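Local coordinates for D-alanine--D-alanine ligase (Acinetobacter baumannii ACICU, PDB 5D8D), which joins two D-alanine molecules into D-alanyl-D-alanine at the expense of ATP, supplying a building block for the peptidoglycan of the bacterial cell wall, at residues Gly28-Asp33 with Tyr290-Leu295; Gln48-Ser51 with Asn57-Arg60; Lys102-Trp107 with Pro113-Arg118; Leu194-Leu199 with Thr230-Leu235. All coordinates share one frame; numbering follows the deposited sequence.

Contact 1: residues Gly28-Asp33 with Tyr290-Leu295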
loop_
_atom_site.group_PDB
_atom_site.type_symbol
_atom_site.label_atom_id
_atom_site.label_comp_id
_atom_site.label_asym_id
_atom_site.label_seq_id
_atom_site.Cartn_x
_atom_site.Cartn_y
_atom_site.Cartn_z
ATOM N N GLY A 28 -12.514 -17.668 11.453
ATOM C CA GLY A 28 -12.593 -17.099 12.778
ATOM C C GLY A 28 -12.990 -18.072 13.857
ATOM O O GLY A 28 -12.296 -18.189 14.898
ATOM N N GLN A 29 -14.093 -18.782 13.596
ATOM C CA GLN A 29 -14.580 -19.823 14.486
ATOM C C GLN A 29 -13.511 -20.838 14.711
ATOM O O GLN A 29 -13.262 -21.257 15.851
ATOM C CB GLN A 29 -15.793 -20.537 13.895
ATOM C CG GLN A 29 -17.066 -20.299 14.639
ATOM C CD GLN A 29 -17.039 -20.945 15.987
ATOM O OE1 GLN A 29 -17.321 -20.313 16.984
ATOM N NE2 GLN A 29 -16.647 -22.186 16.027
ATOM N N ALA A 30 -12.863 -21.279 13.636
ATOM C CA ALA A 30 -11.846 -22.328 13.847
ATOM C C ALA A 30 -10.663 -21.806 14.680
ATOM O O ALA A 30 -10.149 -22.501 15.570
ATOM C CB ALA A 30 -11.377 -22.916 12.532
ATOM N N VAL A 31 -10.270 -20.554 14.434
ATOM C CA VAL A 31 -9.166 -19.966 15.193
ATOM C C VAL A 31 -9.560 -19.727 16.641
ATOM O O VAL A 31 -8.766 -19.964 17.556
ATOM C CB VAL A 31 -8.656 -18.683 14.548
ATOM C CG1 VAL A 31 -7.624 -18.008 15.460
ATOM C CG2 VAL A 31 -8.048 -19.016 13.210
ATOM N N LEU A 32 -10.781 -19.271 16.852
ATOM C CA LEU A 32 -11.262 -19.054 18.218
ATOM C C LEU A 32 -11.235 -20.322 19.046
ATOM O O LEU A 32 -10.660 -20.348 20.133
ATOM C CB LEU A 32 -12.672 -18.465 18.200
ATOM C CG LEU A 32 -13.261 -18.020 19.525
ATOM C CD1 LEU A 32 -12.442 -16.893 20.125
ATOM C CD2 LEU A 32 -14.679 -17.563 19.304
ATOM N N ASP A 33 -11.836 -21.386 18.517
ATOM C CA ASP A 33 -11.840 -22.682 19.203
ATOM C C ASP A 33 -10.444 -23.198 19.510
ATOM O O ASP A 33 -10.234 -23.845 20.530
ATOM C CB ASP A 33 -12.603 -23.762 18.410
ATOM C CG ASP A 33 -14.125 -23.578 18.435
ATOM O OD1 ASP A 33 -14.681 -23.093 19.453
ATOM O OD2 ASP A 33 -14.773 -23.961 17.426
ATOM N N TYR A 290 3.004 -29.105 13.111
ATOM C CA TYR A 290 2.064 -28.240 13.845
ATOM C C TYR A 290 0.687 -28.845 13.798
ATOM O O TYR A 290 0.145 -29.085 12.731
ATOM C CB TYR A 290 2.056 -26.775 13.327
ATOM C CG TYR A 290 3.332 -25.967 13.589
ATOM C CD1 TYR A 290 4.367 -25.983 12.669
ATOM C CD2 TYR A 290 3.509 -25.215 14.736
ATOM C CE1 TYR A 290 5.543 -25.269 12.862
ATOM C CE2 TYR A 290 4.708 -24.493 14.953
ATOM C CZ TYR A 290 5.708 -24.521 13.996
ATOM O OH TYR A 290 6.886 -23.841 14.114
ATOM N N SER A 291 0.095 -29.083 14.952
ATOM C CA SER A 291 -1.360 -29.293 14.961
ATOM C C SER A 291 -1.927 -27.955 14.553
ATOM O O SER A 291 -1.201 -26.958 14.538
ATOM C CB SER A 291 -1.877 -29.663 16.354
ATOM O OG SER A 291 -1.854 -28.546 17.242
ATOM N N PHE A 292 -3.209 -27.924 14.235
ATOM C CA PHE A 292 -3.892 -26.663 13.959
ATOM C C PHE A 292 -3.859 -25.707 15.148
ATOM O O PHE A 292 -3.711 -24.494 14.956
ATOM C CB PHE A 292 -5.333 -26.918 13.563
ATOM C CG PHE A 292 -6.099 -25.683 13.234
ATOM C CD1 PHE A 292 -6.080 -25.167 11.945
ATOM C CD2 PHE A 292 -6.896 -25.061 14.204
ATOM C CE1 PHE A 292 -6.845 -24.054 11.612
ATOM C CE2 PHE A 292 -7.634 -23.912 13.894
ATOM C CZ PHE A 292 -7.613 -23.410 12.595
ATOM N N ASP A 293 -3.976 -26.238 16.363
ATOM C CA ASP A 293 -3.946 -25.388 17.574
ATOM C C ASP A 293 -2.543 -24.817 17.811
ATOM O O ASP A 293 -2.402 -23.675 18.236
ATOM C CB ASP A 293 -4.422 -26.132 18.823
ATOM C CG ASP A 293 -5.820 -26.687 18.686
ATOM O OD1 ASP A 293 -6.432 -26.590 17.605
ATOM O OD2 ASP A 293 -6.306 -27.276 19.671
ATOM N N GLU A 294 -1.521 -25.611 17.517
ATOM C CA GLU A 294 -0.151 -25.162 17.674
ATOM C C GLU A 294 0.128 -24.092 16.628
ATOM O O GLU A 294 0.706 -23.055 16.927
ATOM C CB GLU A 294 0.845 -26.328 17.559
ATOM C CG GLU A 294 0.916 -27.224 18.791
ATOM C CD GLU A 294 1.507 -28.609 18.531
ATOM O OE1 GLU A 294 1.467 -29.144 17.396
ATOM O OE2 GLU A 294 2.012 -29.200 19.502
ATOM N N LEU A 295 -0.323 -24.328 15.408
ATOM C CA LEU A 295 -0.218 -23.334 14.348
ATOM C C LEU A 295 -0.818 -21.981 14.799
ATOM O O LEU A 295 -0.197 -20.932 14.590
ATOM C CB LEU A 295 -0.902 -23.852 13.067
ATOM C CG LEU A 295 -1.208 -22.866 11.966
ATOM C CD1 LEU A 295 0.098 -22.232 11.509
ATOM C CD2 LEU A 295 -1.925 -23.547 10.819
#

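Contact 2: residues Gln48-Ser51 with Asn57-Arg60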
loop_
_atom_site.group_PDB
_atom_site.type_symbol
_atom_site.label_atom_id
_atom_site.label_comp_id
_atom_site.label_asym_id
_atom_site.label_seq_id
_atom_site.Cartn_x
_atom_site.Cartn_y
_atom_site.Cartn_z
ATOM N N GLN A 48 -17.941 -5.698 11.462
ATOM C CA GLN A 48 -19.224 -5.323 10.880
ATOM C C GLN A 48 -20.251 -4.935 11.964
ATOM O O GLN A 48 -21.025 -4.030 11.741
ATOM C CB GLN A 48 -19.803 -6.444 10.003
ATOM C CG GLN A 48 -21.018 -6.020 9.156
ATOM C CD GLN A 48 -21.780 -7.201 8.544
ATOM O OE1 GLN A 48 -22.653 -7.828 9.197
ATOM N NE2 GLN A 48 -21.470 -7.502 7.272
ATOM N N ASP A 49 -20.273 -5.628 13.100
ATOM C CA ASP A 49 -21.274 -5.410 14.147
ATOM C C ASP A 49 -20.792 -4.530 15.302
ATOM O O ASP A 49 -21.581 -3.794 15.892
ATOM C CB ASP A 49 -21.755 -6.750 14.742
ATOM C CG ASP A 49 -22.341 -7.750 13.679
ATOM O OD1 ASP A 49 -22.765 -7.383 12.543
ATOM O OD2 ASP A 49 -22.363 -8.950 14.027
ATOM N N ARG A 50 -19.514 -4.639 15.635
ATOM C CA ARG A 50 -18.884 -3.927 16.764
ATOM C C ARG A 50 -17.957 -2.881 16.209
ATOM O O ARG A 50 -17.068 -3.217 15.406
ATOM C CB ARG A 50 -17.987 -4.889 17.584
ATOM C CG ARG A 50 -18.476 -5.255 18.961
ATOM C CD ARG A 50 -17.577 -4.807 20.116
ATOM N NE ARG A 50 -16.794 -5.922 20.629
ATOM C CZ ARG A 50 -16.180 -5.956 21.811
ATOM N NH1 ARG A 50 -16.197 -4.925 22.649
ATOM N NH2 ARG A 50 -15.509 -7.051 22.156
ATOM N N SER A 51 -18.111 -1.640 16.684
ATOM C CA SER A 51 -17.219 -0.570 16.311
ATOM C C SER A 51 -15.792 -1.006 16.522
ATOM O O SER A 51 -15.473 -1.484 17.584
ATOM C CB SER A 51 -17.477 0.653 17.151
ATOM O OG SER A 51 -16.638 1.713 16.747
ATOM N N ASN A 57 -10.226 -2.427 24.167
ATOM C CA ASN A 57 -10.410 -3.420 25.248
ATOM C C ASN A 57 -9.540 -4.708 25.161
ATOM O O ASN A 57 -9.734 -5.615 25.954
ATOM C CB ASN A 57 -11.886 -3.824 25.299
ATOM C CG ASN A 57 -12.814 -2.654 25.596
ATOM O OD1 ASN A 57 -12.710 -2.019 26.636
ATOM N ND2 ASN A 57 -13.707 -2.350 24.665
ATOM N N TYR A 58 -8.586 -4.784 24.225
ATOM C CA TYR A 58 -7.791 -5.981 23.999
ATOM C C TYR A 58 -6.295 -5.694 23.982
ATOM O O TYR A 58 -5.851 -4.616 23.620
ATOM C CB TYR A 58 -8.213 -6.661 22.677
ATOM C CG TYR A 58 -9.634 -7.140 22.727
ATOM C CD1 TYR A 58 -9.962 -8.365 23.295
ATOM C CD2 TYR A 58 -10.653 -6.338 22.280
ATOM C CE1 TYR A 58 -11.283 -8.796 23.373
ATOM C CE2 TYR A 58 -11.979 -6.739 22.371
ATOM C CZ TYR A 58 -12.290 -7.962 22.915
ATOM O OH TYR A 58 -13.607 -8.318 22.952
ATOM N N ASP A 59 -5.527 -6.694 24.382
ATOM C CA ASP A 59 -4.086 -6.622 24.372
ATOM C C ASP A 59 -3.458 -6.903 23.017
ATOM O O ASP A 59 -2.310 -6.510 22.800
ATOM C CB ASP A 59 -3.531 -7.548 25.433
ATOM C CG ASP A 59 -3.879 -7.081 26.825
ATOM O OD1 ASP A 59 -3.324 -6.040 27.232
ATOM O OD2 ASP A 59 -4.723 -7.716 27.503
ATOM N N ARG A 60 -4.197 -7.542 22.100
ATOM C CA ARG A 60 -3.686 -7.873 20.760
ATOM C C ARG A 60 -4.793 -8.468 19.899
ATOM O O ARG A 60 -5.840 -8.835 20.418
ATOM C CB ARG A 60 -2.482 -8.863 20.819
ATOM C CG ARG A 60 -2.792 -10.316 21.199
ATOM C CD ARG A 60 -1.916 -10.926 22.289
ATOM N NE ARG A 60 -0.558 -10.455 22.172
ATOM C CZ ARG A 60 0.122 -9.739 23.060
ATOM N NH1 ARG A 60 -0.353 -9.443 24.257
ATOM N NH2 ARG A 60 1.340 -9.347 22.736
#

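Contact 3: residues Lys102-Trp107 with Pro113-Arg118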
loop_
_atom_site.group_PDB
_atom_site.type_symbol
_atom_site.label_atom_id
_atom_site.label_comp_id
_atom_site.label_asym_id
_atom_site.label_seq_id
_atom_site.Cartn_x
_atom_site.Cartn_y
_atom_site.Cartn_z
ATOM N N LYS A 102 0.429 -4.214 -8.507
ATOM C CA LYS A 102 1.425 -3.526 -7.664
ATOM C C LYS A 102 2.379 -4.491 -7.022
ATOM O O LYS A 102 3.556 -4.187 -6.888
ATOM C CB LYS A 102 0.787 -2.592 -6.626
ATOM C CG LYS A 102 0.140 -1.376 -7.273
ATOM C CD LYS A 102 -0.239 -0.331 -6.259
ATOM C CE LYS A 102 -0.898 0.865 -6.929
ATOM N NZ LYS A 102 -2.291 0.589 -7.327
ATOM N N THR A 103 1.879 -5.668 -6.644
ATOM C CA THR A 103 2.732 -6.767 -6.184
ATOM C C THR A 103 3.793 -7.142 -7.254
ATOM O O THR A 103 4.966 -7.312 -6.945
ATOM C CB THR A 103 1.876 -7.986 -5.806
ATOM O OG1 THR A 103 1.050 -7.670 -4.679
ATOM C CG2 THR A 103 2.749 -9.152 -5.404
ATOM N N LYS A 104 3.366 -7.290 -8.499
ATOM C CA LYS A 104 4.291 -7.685 -9.576
ATOM C C LYS A 104 5.310 -6.590 -9.914
ATOM O O LYS A 104 6.467 -6.890 -10.183
ATOM C CB LYS A 104 3.541 -8.079 -10.837
ATOM C CG LYS A 104 2.829 -9.406 -10.755
ATOM C CD LYS A 104 1.697 -9.425 -11.781
ATOM C CE LYS A 104 1.530 -10.729 -12.522
ATOM N NZ LYS A 104 2.608 -10.972 -13.532
ATOM N N GLN A 105 4.887 -5.329 -9.863
ATOM C CA GLN A 105 5.801 -4.239 -10.096
ATOM C C GLN A 105 6.836 -4.247 -9.011
ATOM O O GLN A 105 8.023 -4.158 -9.303
ATOM C CB GLN A 105 5.080 -2.922 -10.138
ATOM C CG GLN A 105 4.099 -2.822 -11.289
ATOM C CD GLN A 105 3.142 -1.638 -11.247
ATOM O OE1 GLN A 105 2.696 -1.187 -12.298
ATOM N NE2 GLN A 105 2.804 -1.138 -10.060
ATOM N N ILE A 106 6.422 -4.396 -7.757
ATOM C CA ILE A 106 7.415 -4.592 -6.689
ATOM C C ILE A 106 8.361 -5.768 -6.978
ATOM O O ILE A 106 9.592 -5.684 -6.733
ATOM C CB ILE A 106 6.781 -4.801 -5.309
ATOM C CG1 ILE A 106 5.926 -3.596 -4.880
ATOM C CG2 ILE A 106 7.861 -5.037 -4.258
ATOM C CD1 ILE A 106 6.607 -2.255 -4.942
ATOM N N TRP A 107 7.797 -6.862 -7.491
ATOM C CA TRP A 107 8.603 -8.013 -7.897
ATOM C C TRP A 107 9.516 -7.760 -9.148
ATOM O O TRP A 107 10.696 -8.117 -9.101
ATOM C CB TRP A 107 7.722 -9.263 -8.067
ATOM C CG TRP A 107 7.170 -9.821 -6.791
ATOM C CD1 TRP A 107 7.650 -9.643 -5.510
ATOM C CD2 TRP A 107 6.048 -10.668 -6.675
ATOM N NE1 TRP A 107 6.868 -10.314 -4.618
ATOM C CE2 TRP A 107 5.871 -10.947 -5.307
ATOM C CE3 TRP A 107 5.153 -11.215 -7.599
ATOM C CZ2 TRP A 107 4.852 -11.762 -4.843
ATOM C CZ3 TRP A 107 4.136 -12.030 -7.131
ATOM C CH2 TRP A 107 4.000 -12.295 -5.770
ATOM N N PRO A 113 11.357 -13.010 -10.870
ATOM C CA PRO A 113 10.593 -13.316 -12.081
ATOM C C PRO A 113 9.078 -13.366 -11.885
ATOM O O PRO A 113 8.595 -13.932 -10.915
ATOM C CB PRO A 113 11.108 -14.697 -12.457
ATOM C CG PRO A 113 11.400 -15.335 -11.130
ATOM C CD PRO A 113 11.871 -14.229 -10.222
ATOM N N THR A 114 8.359 -12.809 -12.842
ATOM C CA THR A 114 6.923 -12.783 -12.825
ATOM C C THR A 114 6.476 -12.574 -14.266
ATOM O O THR A 114 7.236 -12.047 -15.070
ATOM C CB THR A 114 6.412 -11.670 -11.886
ATOM O OG1 THR A 114 4.996 -11.746 -11.786
ATOM C CG2 THR A 114 6.781 -10.288 -12.377
ATOM N N ALA A 115 5.275 -13.019 -14.622
ATOM C CA ALA A 115 4.878 -12.998 -16.026
ATOM C C ALA A 115 4.578 -11.577 -16.519
ATOM O O ALA A 115 3.960 -10.784 -15.794
ATOM C CB ALA A 115 3.681 -13.909 -16.271
ATOM N N PRO A 116 5.004 -11.250 -17.758
ATOM C CA PRO A 116 4.539 -9.990 -18.350
ATOM C C PRO A 116 3.014 -9.859 -18.265
ATOM O O PRO A 116 2.280 -10.889 -18.234
ATOM C CB PRO A 116 4.988 -10.097 -19.814
ATOM C CG PRO A 116 6.158 -11.029 -19.787
ATOM C CD PRO A 116 5.910 -11.994 -18.664
ATOM N N TYR A 117 2.551 -8.608 -18.217
ATOM C CA TYR A 117 1.125 -8.324 -18.147
ATOM C C TYR A 117 0.828 -6.979 -18.799
ATOM O O TYR A 117 1.748 -6.246 -19.136
ATOM C CB TYR A 117 0.685 -8.293 -16.673
ATOM C CG TYR A 117 1.377 -7.185 -15.924
ATOM C CD1 TYR A 117 2.670 -7.369 -15.417
ATOM C CD2 TYR A 117 0.764 -5.923 -15.779
ATOM C CE1 TYR A 117 3.337 -6.337 -14.775
ATOM C CE2 TYR A 117 1.424 -4.876 -15.140
ATOM C CZ TYR A 117 2.706 -5.085 -14.633
ATOM O OH TYR A 117 3.367 -4.065 -13.985
ATOM N N ARG A 118 -0.453 -6.646 -18.931
ATOM C CA ARG A 118 -0.893 -5.334 -19.390
ATOM C C ARG A 118 -2.229 -4.941 -18.745
ATOM O O ARG A 118 -3.199 -5.713 -18.764
ATOM C CB ARG A 118 -1.029 -5.308 -20.932
ATOM C CG ARG A 118 0.277 -5.335 -21.733
ATOM C CD ARG A 118 1.192 -4.116 -21.520
ATOM N NE ARG A 118 2.601 -4.505 -21.364
ATOM C CZ ARG A 118 3.489 -4.719 -22.346
ATOM N NH1 ARG A 118 3.173 -4.578 -23.632
ATOM N NH2 ARG A 118 4.736 -5.078 -22.034
#

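Contact 4: residues Leu194-Leu199 with Thr230-Leu235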
loop_
_atom_site.group_PDB
_atom_site.type_symbol
_atom_site.label_atom_id
_atom_site.label_comp_id
_atom_site.label_asym_id
_atom_site.label_seq_id
_atom_site.Cartn_x
_atom_site.Cartn_y
_atom_site.Cartn_z
ATOM N N LEU A 194 7.134 -22.910 4.490
ATOM C CA LEU A 194 6.707 -24.214 4.908
ATOM C C LEU A 194 6.698 -25.080 3.629
ATOM O O LEU A 194 6.788 -24.547 2.523
ATOM C CB LEU A 194 5.301 -24.114 5.560
ATOM C CG LEU A 194 5.235 -23.443 6.938
ATOM C CD1 LEU A 194 3.785 -23.162 7.358
ATOM C CD2 LEU A 194 5.940 -24.301 7.975
ATOM N N PRO A 195 6.585 -26.418 3.774
ATOM C CA PRO A 195 6.555 -27.345 2.624
ATOM C C PRO A 195 5.586 -26.913 1.558
ATOM O O PRO A 195 4.497 -26.437 1.889
ATOM C CB PRO A 195 6.060 -28.650 3.251
ATOM C CG PRO A 195 6.546 -28.590 4.639
ATOM C CD PRO A 195 6.429 -27.150 5.043
ATOM N N VAL A 196 5.973 -27.075 0.305
ATOM C CA VAL A 196 5.165 -26.529 -0.797
ATOM C C VAL A 196 3.969 -27.435 -1.088
ATOM O O VAL A 196 3.978 -28.598 -0.731
ATOM C CB VAL A 196 5.977 -26.049 -2.058
ATOM C CG1 VAL A 196 7.478 -26.099 -1.892
ATOM C CG2 VAL A 196 5.535 -26.681 -3.343
ATOM N N ILE A 197 2.925 -26.871 -1.691
ATOM C CA ILE A 197 1.741 -27.612 -2.010
ATOM C C ILE A 197 1.361 -27.351 -3.451
ATOM O O ILE A 197 1.168 -26.197 -3.790
ATOM C CB ILE A 197 0.581 -27.190 -1.114
ATOM C CG1 ILE A 197 0.889 -27.587 0.325
ATOM C CG2 ILE A 197 -0.733 -27.851 -1.598
ATOM C CD1 ILE A 197 -0.199 -27.193 1.319
ATOM N N ARG A 198 1.217 -28.394 -4.277
ATOM C CA ARG A 198 0.643 -28.244 -5.625
ATOM C C ARG A 198 -0.866 -27.982 -5.550
ATOM O O ARG A 198 -1.561 -28.580 -4.744
ATOM C CB ARG A 198 0.861 -29.512 -6.477
ATOM C CG ARG A 198 0.669 -29.311 -7.993
ATOM C CD ARG A 198 0.377 -30.599 -8.761
ATOM N NE ARG A 198 1.082 -31.695 -8.122
ATOM C CZ ARG A 198 0.581 -32.855 -7.726
ATOM N NH1 ARG A 198 -0.666 -33.194 -7.986
ATOM N NH2 ARG A 198 1.388 -33.709 -7.089
ATOM N N LEU A 199 -1.369 -27.127 -6.431
ATOM C CA LEU A 199 -2.783 -26.750 -6.464
ATOM C C LEU A 199 -3.581 -27.407 -7.580
ATOM O O LEU A 199 -3.020 -28.008 -8.480
ATOM C CB LEU A 199 -2.883 -25.243 -6.637
ATOM C CG LEU A 199 -2.290 -24.380 -5.529
ATOM C CD1 LEU A 199 -2.391 -22.936 -5.953
ATOM C CD2 LEU A 199 -3.067 -24.576 -4.249
ATOM N N THR A 230 15.489 -30.503 -4.595
ATOM C CA THR A 230 16.208 -29.336 -5.089
ATOM C C THR A 230 15.272 -28.283 -5.643
ATOM O O THR A 230 15.333 -27.135 -5.234
ATOM C CB THR A 230 17.330 -29.755 -6.076
ATOM O OG1 THR A 230 18.503 -29.928 -5.299
ATOM C CG2 THR A 230 17.612 -28.725 -7.171
ATOM N N GLU A 231 14.429 -28.675 -6.586
ATOM C CA GLU A 231 13.448 -27.754 -7.143
ATOM C C GLU A 231 12.641 -27.073 -6.020
ATOM O O GLU A 231 12.399 -25.867 -6.103
ATOM C CB GLU A 231 12.521 -28.473 -8.130
ATOM C CG GLU A 231 13.212 -28.838 -9.454
ATOM C CD GLU A 231 12.371 -29.685 -10.399
ATOM O OE1 GLU A 231 11.670 -30.631 -9.949
ATOM O OE2 GLU A 231 12.435 -29.408 -11.614
ATOM N N GLU A 232 12.284 -27.829 -4.971
ATOM C CA GLU A 232 11.443 -27.323 -3.883
ATOM C C GLU A 232 12.155 -26.283 -3.049
ATOM O O GLU A 232 11.614 -25.212 -2.812
ATOM C CB GLU A 232 10.918 -28.461 -2.984
ATOM C CG GLU A 232 10.310 -28.047 -1.626
ATOM C CD GLU A 232 9.257 -29.017 -1.043
ATOM O OE1 GLU A 232 8.704 -29.863 -1.774
ATOM O OE2 GLU A 232 8.944 -28.919 0.165
ATOM N N LYS A 233 13.352 -26.585 -2.586
ATOM C CA LYS A 233 14.009 -25.646 -1.700
ATOM C C LYS A 233 14.403 -24.361 -2.486
ATOM O O LYS A 233 14.336 -23.241 -1.946
ATOM C CB LYS A 233 15.105 -26.329 -0.870
ATOM C CG LYS A 233 16.446 -26.549 -1.513
ATOM C CD LYS A 233 17.345 -27.373 -0.562
ATOM C CE LYS A 233 18.715 -26.729 -0.272
ATOM N NZ LYS A 233 19.600 -26.596 -1.466
ATOM N N LYS A 234 14.660 -24.512 -3.787
ATOM C CA LYS A 234 14.882 -23.368 -4.636
ATOM C C LYS A 234 13.618 -22.490 -4.751
ATOM O O LYS A 234 13.696 -21.269 -4.697
ATOM C CB LYS A 234 15.424 -23.828 -6.009
ATOM C CG LYS A 234 16.262 -22.841 -6.815
ATOM C CD LYS A 234 17.072 -21.799 -5.998
ATOM C CE LYS A 234 18.128 -22.378 -5.048
ATOM N NZ LYS A 234 19.173 -23.134 -5.797
ATOM N N LEU A 235 12.465 -23.119 -4.913
ATOM C CA LEU A 235 11.181 -22.417 -4.942
ATOM C C LEU A 235 10.910 -21.706 -3.607
ATOM O O LEU A 235 10.447 -20.580 -3.596
ATOM C CB LEU A 235 10.026 -23.376 -5.203
ATOM C CG LEU A 235 8.864 -23.040 -6.132
ATOM C CD1 LEU A 235 7.593 -23.646 -5.557
ATOM C CD2 LEU A 235 8.638 -21.569 -6.421
#

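Contact 1: residues Gly28-Asp33 with Tyr290-Leu295
A30, on a middle turn of helix 21-37, turns its side chain toward F292 in the first turn of helix 292-301, and the two backbones stay well apart: the closest pair of CA atoms, V31 and D293, is separated by 7.9 Å. F292 holds its CG anti to the backbone N (chi1 -179°), a setting that carries the ring away from its own helix and sets its outer edge against the other one. CE2 of F292 lies 3.3 Å from the carbonyl O of A30, close to the plane of the ring, so the oxygen meets the weakly positive C-H rim and not the pi cloud. Beside it, CZ of F292 touches CB of A30 at 3.8 Å, while CG2 of V31 stands 4.5 Å from the same CZ as a looser neighbour. M275 packs on both V31 and F292, and P282 of helix 280-286 also touches the ring. The start of helix 292-301 is a capping box: S291, at the N-cap, takes the backbone N-H of E294 on its OG at 3.0 Å, and OE1 of E294 accepts the backbone N-H of S291, through the lone pair turned away from its other oxygen, in an almost straight bond (176°). F292 follows the N-cap directly, and its ring bridges from this opening turn to helix 21-37, joining a C-terminal element of the chain to a helix near the N-terminus. Near the C-terminal end of helix 21-37, R37 forms a salt bridge with OD1 of D293.

Contact 2: residues Gln48-Ser51 with Asn57-Arg60
R50 and Y58 extend toward each other from opposite directions across the loop region between strands 41-45 and 60-63. The guanidinium group and the phenol ring are turned steeply, their planes 73° apart, which excludes a stacked arrangement. NH2 of R50 approaches in the plane of the Y58 ring, at its hydroxyl-bearing edge, and the hydroxyl in turn lies near the plane of the guanidinium. The separation of NH2 of R50 and OH of Y58, 2.4 Å, is very short and its exact value is doubtful, but NH2 is also 3.4 Å from CZ of Y58, which places it beside the phenol end of the ring. The arginine gets there by a bent route, its chain turning at chi2 and chi3. N57 takes a smaller share: its amide plane lies only 18° from that of the guanidinium, with ND2 of N57 4.1 Å from NH1 of R50, a distance of packing.

Each polar end has a stronger partner elsewhere. E54, in the connection between the two segments, forms a salt bridge with NH1 of R50 and accepts the ND2 of N57 on its backbone O, while E43 of strand 41-45 is hydrogen-bonded to the hydroxyl of Y58. The ring of Y58 also packs on K9 and A11 of strand 9-13, at the centre of the N-terminal parallel sheet. The positive charge of R50 is thus probably balanced by E54, whereas the hydroxyl of Y58 has its hydrogen-bond partner in E43.

Contact 3: residues Lys102-Trp107 with Pro113-Arg118
K104, the first residue of 102-107 to reach across, passes over T114 at a slant and brings its ammonium group over the segment P113-R118. The chain bends at chi3 and chi4, and this curl lets NZ of K104 donate to OG1 of T114 at 3.1 Å while CG of K104 rests 3.4 Å from the same oxygen. NZ also lies 2.6 Å from the backbone O of A115. The threonine oxygen has a second partner in the backbone O of L266, on strand 264-270. Next comes Q105, whose extended side chain crosses that of Y117 at about a right angle, with CG of Q105 3.1 Å from OH of Y117. Two residues on, W107 turns an edge toward T114, CE3 standing 4.2 Å from OG1 of T114; T103 CG2 covers one face of its indole. The NE1 of W107 bonds to the backbone O of A242.

The whole arrangement is buried and joins helix 100-108 to the loop leading into edge strand 117-120. It also borders the dimer interface, where Q105 packs on I106 and Y117 on G109 of the second subunit. K104 forms a salt bridge with E176, a residue in the predicted ATP-binding range. A buried ammonium group is thus bonded to T114 and E176, with the A115 carbonyl close by, a setting that would favour the charged form.

Contact 4: residues Leu194-Leu199 with Thr230-Leu235
V196 lays its CG1 methyl against the aliphatic part of E232, 3.4 Å from CG and 3.5 Å from CD of that glutamate. The side chains run antiparallel alongside one another, one leaving strand 192-198 and the other leaving the first turns of helix 229-245. E232 has its CG anti to the backbone N (chi1 166°) and an extended chain beyond it that carries the carboxylate past the valine to the backbone of the strand. There OE2 of E232 accepts the N-H of V196 in a long, weak hydrogen bond of 3.5 Å, though a fairly straight one (167°), and lies 3.8 Å from CA of P195. One helical turn later L235 completes the apolar side of the contact, its CD1 4.3 Å from CG2 of V196.

Strand 192-198 forms the edge of a four-stranded antiparallel sheet, and helix 229-245 packs on one face of it. V196 also touches F184, in the predicted ATP-binding range, on the adjoining strand 181-189, while L235 also touches I186 and A256 of strand 252-259. C225 meets both V196 and E232.

The glutamate thus works along its whole length, its methylenes as a hydrophobic surface and its carboxylate as an acceptor. Because the single bond across is weak, the join of helix and strand probably rests chiefly on apolar contact.

Along the chain contact 1 encloses the other three, which follow one another in series: contact 2 in the N-terminal part, then contacts 3 and 4 within the ATP-grasp range. Contact 1 therefore brings the last helix, 292-301, back onto helix 21-37. Its centre is 20 Å from that of contact 2, which borders the same parallel sheet of strands 41-45, 9-13 and 60-63. Contacts 3 and 4, with centres 21 Å apart, serve different antiparallel sheets, one beginning at strand 117-120 and the other edged by 192-198. Contacts 2 and 3 lie 36 Å apart between centres, on opposite sides of the chain's centre, consistent with a multidomain ligase whose central domain is thought to move before nucleotide binding.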